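Local coordinates for R.MvaI (PDB 2OA9), which is a monomeric restriction endonuclease of the PDDEXK clan that recognizes its DNA target asymmetrically and probably cleaves it with the help of metal ions, at residues Y7-V18 with E45-H55. Sequence-based numbering, arbitrary orientation.
Sequences YLNLLKEAIQNV and EEDNLDAPDFH. With CD (cadmium ion), chain I; CD (cadmium ion), chain J.
Tyr7 reaches from helix 7-18 to grip the backbone of a metal-binding loop: its OH donates to Asp53 O at 2.8 Å, 18° out of the carbonyl plane, while a water bridges the same hydroxyl to His55 O. Turned away from its own backbone nitrogen (chi1 -176°), the Tyr7 ring runs out alongside the loop, its CD1 edge 3.7 Å from Pro52 CG, and presents its face to the edge of Phe54 in an offset edge-to-face pair. Phe54 is the buried wedge between loop and helix. Ala14 CB packs 3.5 Å from Phe54 CE1, Leu11 CD1 makes an off-centre CH-pi contact, and Pro52 O sits over the centre of one face. The segment 45-55 leaves its helix through a Schellman motif, Asp50 taking positive phi, and Leu49 just before the turn enters as a knob among Leu10, Glu13, Ala14 and Asn17. Asn17 ND2 donates a nearly straight bond (173°) to Glu45 OE2 at 2.8 Å; the acceptor lies in the amide plane but is met from above its own carboxylate plane. Phe54 N donates to Glu46 OE2 at 3.0 Å, which probably helps to orient the carboxylate that, with His55 NE2 and Glu43, binds one cadmium ion. Asp53, a calcium ligand in another structure of this enzyme, here chelates the second cadmium ion, and one water joins the two metals.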
loop_
_atom_site.group_PDB
_atom_site.type_symbol
_atom_site.label_atom_id
_atom_site.label_comp_id
_atom_site.label_asym_id
_atom_site.label_seq_id
_atom_site.Cartn_x
_atom_site.Cartn_y
_atom_site.Cartn_z
ATOM N N TYR A 7 7.095 -19.817 -9.269
ATOM C CA TYR A 7 7.875 -18.630 -8.924
ATOM C C TYR A 7 8.060 -18.515 -7.412
ATOM O O TYR A 7 9.161 -18.279 -6.912
ATOM C CB TYR A 7 7.201 -17.365 -9.468
ATOM C CG TYR A 7 7.993 -16.112 -9.231
ATOM C CD1 TYR A 7 9.053 -15.788 -10.063
ATOM C CD2 TYR A 7 7.687 -15.269 -8.196
ATOM C CE1 TYR A 7 9.805 -14.648 -9.865
ATOM C CE2 TYR A 7 8.426 -14.095 -7.996
ATOM C CZ TYR A 7 9.477 -13.805 -8.844
ATOM O OH TYR A 7 10.212 -12.652 -8.652
ATOM N N LEU A 8 6.965 -18.698 -6.693
ATOM C CA LEU A 8 7.021 -18.648 -5.263
ATOM C C LEU A 8 7.934 -19.711 -4.688
ATOM O O LEU A 8 8.639 -19.469 -3.705
ATOM C CB LEU A 8 5.596 -18.781 -4.704
ATOM C CG LEU A 8 5.475 -18.588 -3.198
ATOM C CD1 LEU A 8 6.091 -17.266 -2.735
ATOM C CD2 LEU A 8 4.038 -18.659 -2.776
ATOM N N ASN A 9 7.933 -20.915 -5.259
ATOM C CA ASN A 9 8.840 -21.946 -4.795
ATOM C C ASN A 9 10.283 -21.459 -4.839
ATOM O O ASN A 9 11.033 -21.652 -3.875
ATOM C CB ASN A 9 8.666 -23.217 -5.634
ATOM C CG ASN A 9 9.780 -24.296 -5.392
ATOM O OD1 ASN A 9 9.818 -24.894 -4.356
ATOM N ND2 ASN A 9 10.602 -24.526 -6.378
ATOM N N LEU A 10 10.654 -20.836 -5.941
ATOM C CA LEU A 10 12.027 -20.322 -6.124
ATOM C C LEU A 10 12.349 -19.145 -5.194
ATOM O O LEU A 10 13.419 -19.072 -4.627
ATOM C CB LEU A 10 12.292 -19.914 -7.593
ATOM C CG LEU A 10 12.404 -21.135 -8.513
ATOM C CD1 LEU A 10 12.391 -20.730 -9.978
ATOM C CD2 LEU A 10 13.645 -21.974 -8.196
ATOM N N LEU A 11 11.407 -18.224 -5.047
ATOM C CA LEU A 11 11.584 -17.091 -4.161
ATOM C C LEU A 11 11.741 -17.543 -2.724
ATOM O O LEU A 11 12.645 -17.065 -2.029
ATOM C CB LEU A 11 10.458 -16.085 -4.351
ATOM C CG LEU A 11 10.457 -14.901 -3.359
ATOM C CD1 LEU A 11 11.746 -14.111 -3.550
ATOM C CD2 LEU A 11 9.188 -14.122 -3.570
ATOM N N LYS A 12 10.893 -18.466 -2.275
ATOM C CA LYS A 12 11.011 -18.995 -0.910
ATOM C C LYS A 12 12.355 -19.688 -0.729
ATOM O O LYS A 12 12.960 -19.532 0.310
ATOM C CB LYS A 12 9.872 -19.925 -0.506
ATOM C CG LYS A 12 8.532 -19.253 -0.408
ATOM C CD LYS A 12 7.437 -20.292 -0.172
ATOM C CE LYS A 12 6.048 -19.709 0.048
ATOM N NZ LYS A 12 4.964 -20.687 -0.191
ATOM N N GLU A 13 12.773 -20.480 -1.716
ATOM C CA GLU A 13 14.068 -21.146 -1.653
ATOM C C GLU A 13 15.207 -20.148 -1.531
ATOM O O GLU A 13 16.122 -20.353 -0.734
ATOM C CB GLU A 13 14.245 -22.101 -2.841
ATOM C CG GLU A 13 15.619 -22.754 -2.966
ATOM C CD GLU A 13 15.706 -23.820 -4.044
ATOM O OE1 GLU A 13 14.794 -23.932 -4.881
ATOM O OE2 GLU A 13 16.717 -24.582 -4.017
ATOM N N ALA A 14 15.132 -19.082 -2.313
ATOM C CA ALA A 14 16.153 -18.037 -2.299
ATOM C C ALA A 14 16.222 -17.376 -0.915
ATOM O O ALA A 14 17.303 -17.203 -0.360
ATOM C CB ALA A 14 15.882 -17.014 -3.388
ATOM N N ILE A 15 15.076 -17.003 -0.368
ATOM C CA ILE A 15 15.043 -16.369 0.960
ATOM C C ILE A 15 15.510 -17.352 2.047
ATOM O O ILE A 15 16.257 -16.993 2.947
ATOM C CB ILE A 15 13.649 -15.820 1.236
ATOM C CG1 ILE A 15 13.351 -14.636 0.327
ATOM C CG2 ILE A 15 13.481 -15.425 2.689
ATOM C CD1 ILE A 15 11.906 -14.195 0.314
ATOM N N GLN A 16 15.106 -18.610 1.953
ATOM C CA GLN A 16 15.527 -19.621 2.879
ATOM C C GLN A 16 17.052 -19.801 2.850
ATOM O O GLN A 16 17.665 -19.979 3.896
ATOM C CB GLN A 16 14.818 -20.940 2.558
ATOM C CG GLN A 16 15.143 -22.036 3.564
ATOM C CD GLN A 16 14.379 -21.877 4.846
ATOM O OE1 GLN A 16 13.161 -22.094 4.867
ATOM N NE2 GLN A 16 15.073 -21.494 5.930
ATOM N N ASN A 17 17.661 -19.734 1.670
ATOM C CA ASN A 17 19.090 -19.844 1.543
ATOM C C ASN A 17 19.818 -18.657 2.117
ATOM O O ASN A 17 20.886 -18.827 2.684
ATOM C CB ASN A 17 19.510 -20.001 0.085
ATOM C CG ASN A 17 19.152 -21.373 -0.498
ATOM O OD1 ASN A 17 18.849 -22.319 0.228
ATOM N ND2 ASN A 17 19.189 -21.474 -1.797
ATOM N N VAL A 18 19.262 -17.457 1.970
ATOM C CA VAL A 18 19.901 -16.287 2.576
ATOM C C VAL A 18 19.809 -16.410 4.111
ATOM O O VAL A 18 20.806 -16.254 4.850
ATOM C CB VAL A 18 19.250 -14.970 2.070
ATOM C CG1 VAL A 18 19.755 -13.784 2.920
ATOM C CG2 VAL A 18 19.521 -14.738 0.644
ATOM N N GLU A 45 21.274 -15.203 -5.261
ATOM C CA GLU A 45 20.443 -16.390 -5.431
ATOM C C GLU A 45 19.763 -16.594 -6.791
ATOM O O GLU A 45 19.459 -17.731 -7.170
ATOM C CB GLU A 45 19.369 -16.455 -4.342
ATOM C CG GLU A 45 19.880 -16.819 -2.963
ATOM C CD GLU A 45 20.659 -18.130 -2.958
ATOM O OE1 GLU A 45 21.878 -18.075 -2.714
ATOM O OE2 GLU A 45 20.088 -19.205 -3.258
ATOM N N GLU A 46 19.476 -15.536 -7.537
ATOM C CA GLU A 46 18.970 -15.727 -8.917
ATOM C C GLU A 46 19.863 -16.660 -9.730
ATOM O O GLU A 46 19.388 -17.606 -10.350
ATOM C CB GLU A 46 18.861 -14.395 -9.665
ATOM C CG GLU A 46 17.756 -13.479 -9.170
ATOM C CD GLU A 46 17.829 -12.085 -9.786
ATOM O OE1 GLU A 46 18.680 -11.867 -10.704
ATOM O OE2 GLU A 46 17.044 -11.200 -9.357
ATOM N N ASP A 47 21.167 -16.388 -9.719
ATOM C CA ASP A 47 22.140 -17.204 -10.445
ATOM C C ASP A 47 22.243 -18.620 -9.883
ATOM O O ASP A 47 22.238 -19.600 -10.638
ATOM C CB ASP A 47 23.526 -16.534 -10.395
ATOM N N ASN A 48 22.330 -18.729 -8.554
ATOM C CA ASN A 48 22.479 -20.027 -7.904
ATOM C C ASN A 48 21.295 -20.954 -8.079
ATOM O O ASN A 48 21.453 -22.175 -7.966
ATOM C CB ASN A 48 22.711 -19.854 -6.404
ATOM C CG ASN A 48 24.110 -19.474 -6.082
ATOM O OD1 ASN A 48 25.040 -19.906 -6.755
ATOM N ND2 ASN A 48 24.283 -18.663 -5.032
ATOM N N LEU A 49 20.119 -20.376 -8.323
ATOM C CA LEU A 49 18.897 -21.134 -8.535
ATOM C C LEU A 49 18.450 -21.123 -9.984
ATOM O O LEU A 49 17.460 -21.785 -10.328
ATOM C CB LEU A 49 17.779 -20.560 -7.663
ATOM C CG LEU A 49 18.079 -20.617 -6.182
ATOM C CD1 LEU A 49 16.979 -19.907 -5.420
ATOM C CD2 LEU A 49 18.182 -22.071 -5.748
ATOM N N ASP A 50 19.166 -20.370 -10.819
ATOM C CA ASP A 50 18.743 -20.109 -12.195
ATOM C C ASP A 50 17.255 -19.806 -12.170
ATOM O O ASP A 50 16.424 -20.532 -12.743
ATOM C CB ASP A 50 19.080 -21.286 -13.131
ATOM C CG ASP A 50 20.555 -21.296 -13.564
ATOM O OD1 ASP A 50 21.257 -20.277 -13.350
ATOM O OD2 ASP A 50 21.100 -22.280 -14.123
ATOM N N ALA A 51 16.942 -18.741 -11.443
ATOM C CA ALA A 51 15.600 -18.270 -11.247
ATOM C C ALA A 51 15.402 -17.014 -12.085
ATOM O O ALA A 51 16.373 -16.346 -12.447
ATOM C CB ALA A 51 15.378 -17.948 -9.762
ATOM N N PRO A 52 14.149 -16.686 -12.385
ATOM C CA PRO A 52 13.838 -15.380 -12.963
ATOM C C PRO A 52 14.088 -14.328 -11.909
ATOM O O PRO A 52 14.341 -14.639 -10.754
ATOM C CB PRO A 52 12.348 -15.471 -13.315
ATOM C CG PRO A 52 11.798 -16.548 -12.420
ATOM C CD PRO A 52 12.937 -17.511 -12.179
ATOM N N ASP A 53 14.006 -13.074 -12.300
ATOM C CA ASP A 53 14.445 -12.008 -11.442
ATOM C C ASP A 53 13.518 -11.859 -10.264
ATOM O O ASP A 53 12.305 -11.949 -10.410
ATOM C CB ASP A 53 14.541 -10.704 -12.230
ATOM C CG ASP A 53 15.659 -10.742 -13.226
ATOM O OD1 ASP A 53 16.659 -11.460 -12.979
ATOM O OD2 ASP A 53 15.635 -10.111 -14.308
ATOM N N PHE A 54 14.124 -11.669 -9.100
ATOM C CA PHE A 54 13.417 -11.367 -7.872
ATOM C C PHE A 54 13.508 -9.861 -7.707
ATOM O O PHE A 54 14.090 -9.359 -6.757
ATOM C CB PHE A 54 14.087 -12.045 -6.677
ATOM C CG PHE A 54 14.179 -13.566 -6.779
ATOM C CD1 PHE A 54 15.384 -14.210 -6.527
ATOM C CD2 PHE A 54 13.066 -14.329 -7.042
ATOM C CE1 PHE A 54 15.482 -15.598 -6.582
ATOM C CE2 PHE A 54 13.165 -15.723 -7.118
ATOM C CZ PHE A 54 14.357 -16.354 -6.874
ATOM N N HIS A 55 12.952 -9.131 -8.660
ATOM C CA HIS A 55 13.032 -7.685 -8.618
ATOM C C HIS A 55 11.723 -7.136 -8.078
ATOM O O HIS A 55 10.700 -7.844 -8.027
ATOM C CB HIS A 55 13.322 -7.127 -10.021
ATOM C CG HIS A 55 14.697 -7.443 -10.523
ATOM N ND1 HIS A 55 15.156 -6.996 -11.741
ATOM C CD2 HIS A 55 15.704 -8.178 -9.990
ATOM C CE1 HIS A 55 16.393 -7.424 -11.927
ATOM N NE2 HIS A 55 16.749 -8.143 -10.878
HETATM CD CD CD I . 18.436 -9.614 -10.889
HETATM CD CD CD J . 17.853 -10.582 -14.775
HETATM O O HOH W 1 8.940 -10.488 -7.721
HETATM O O HOH W 2 18.755 -9.289 -13.123
#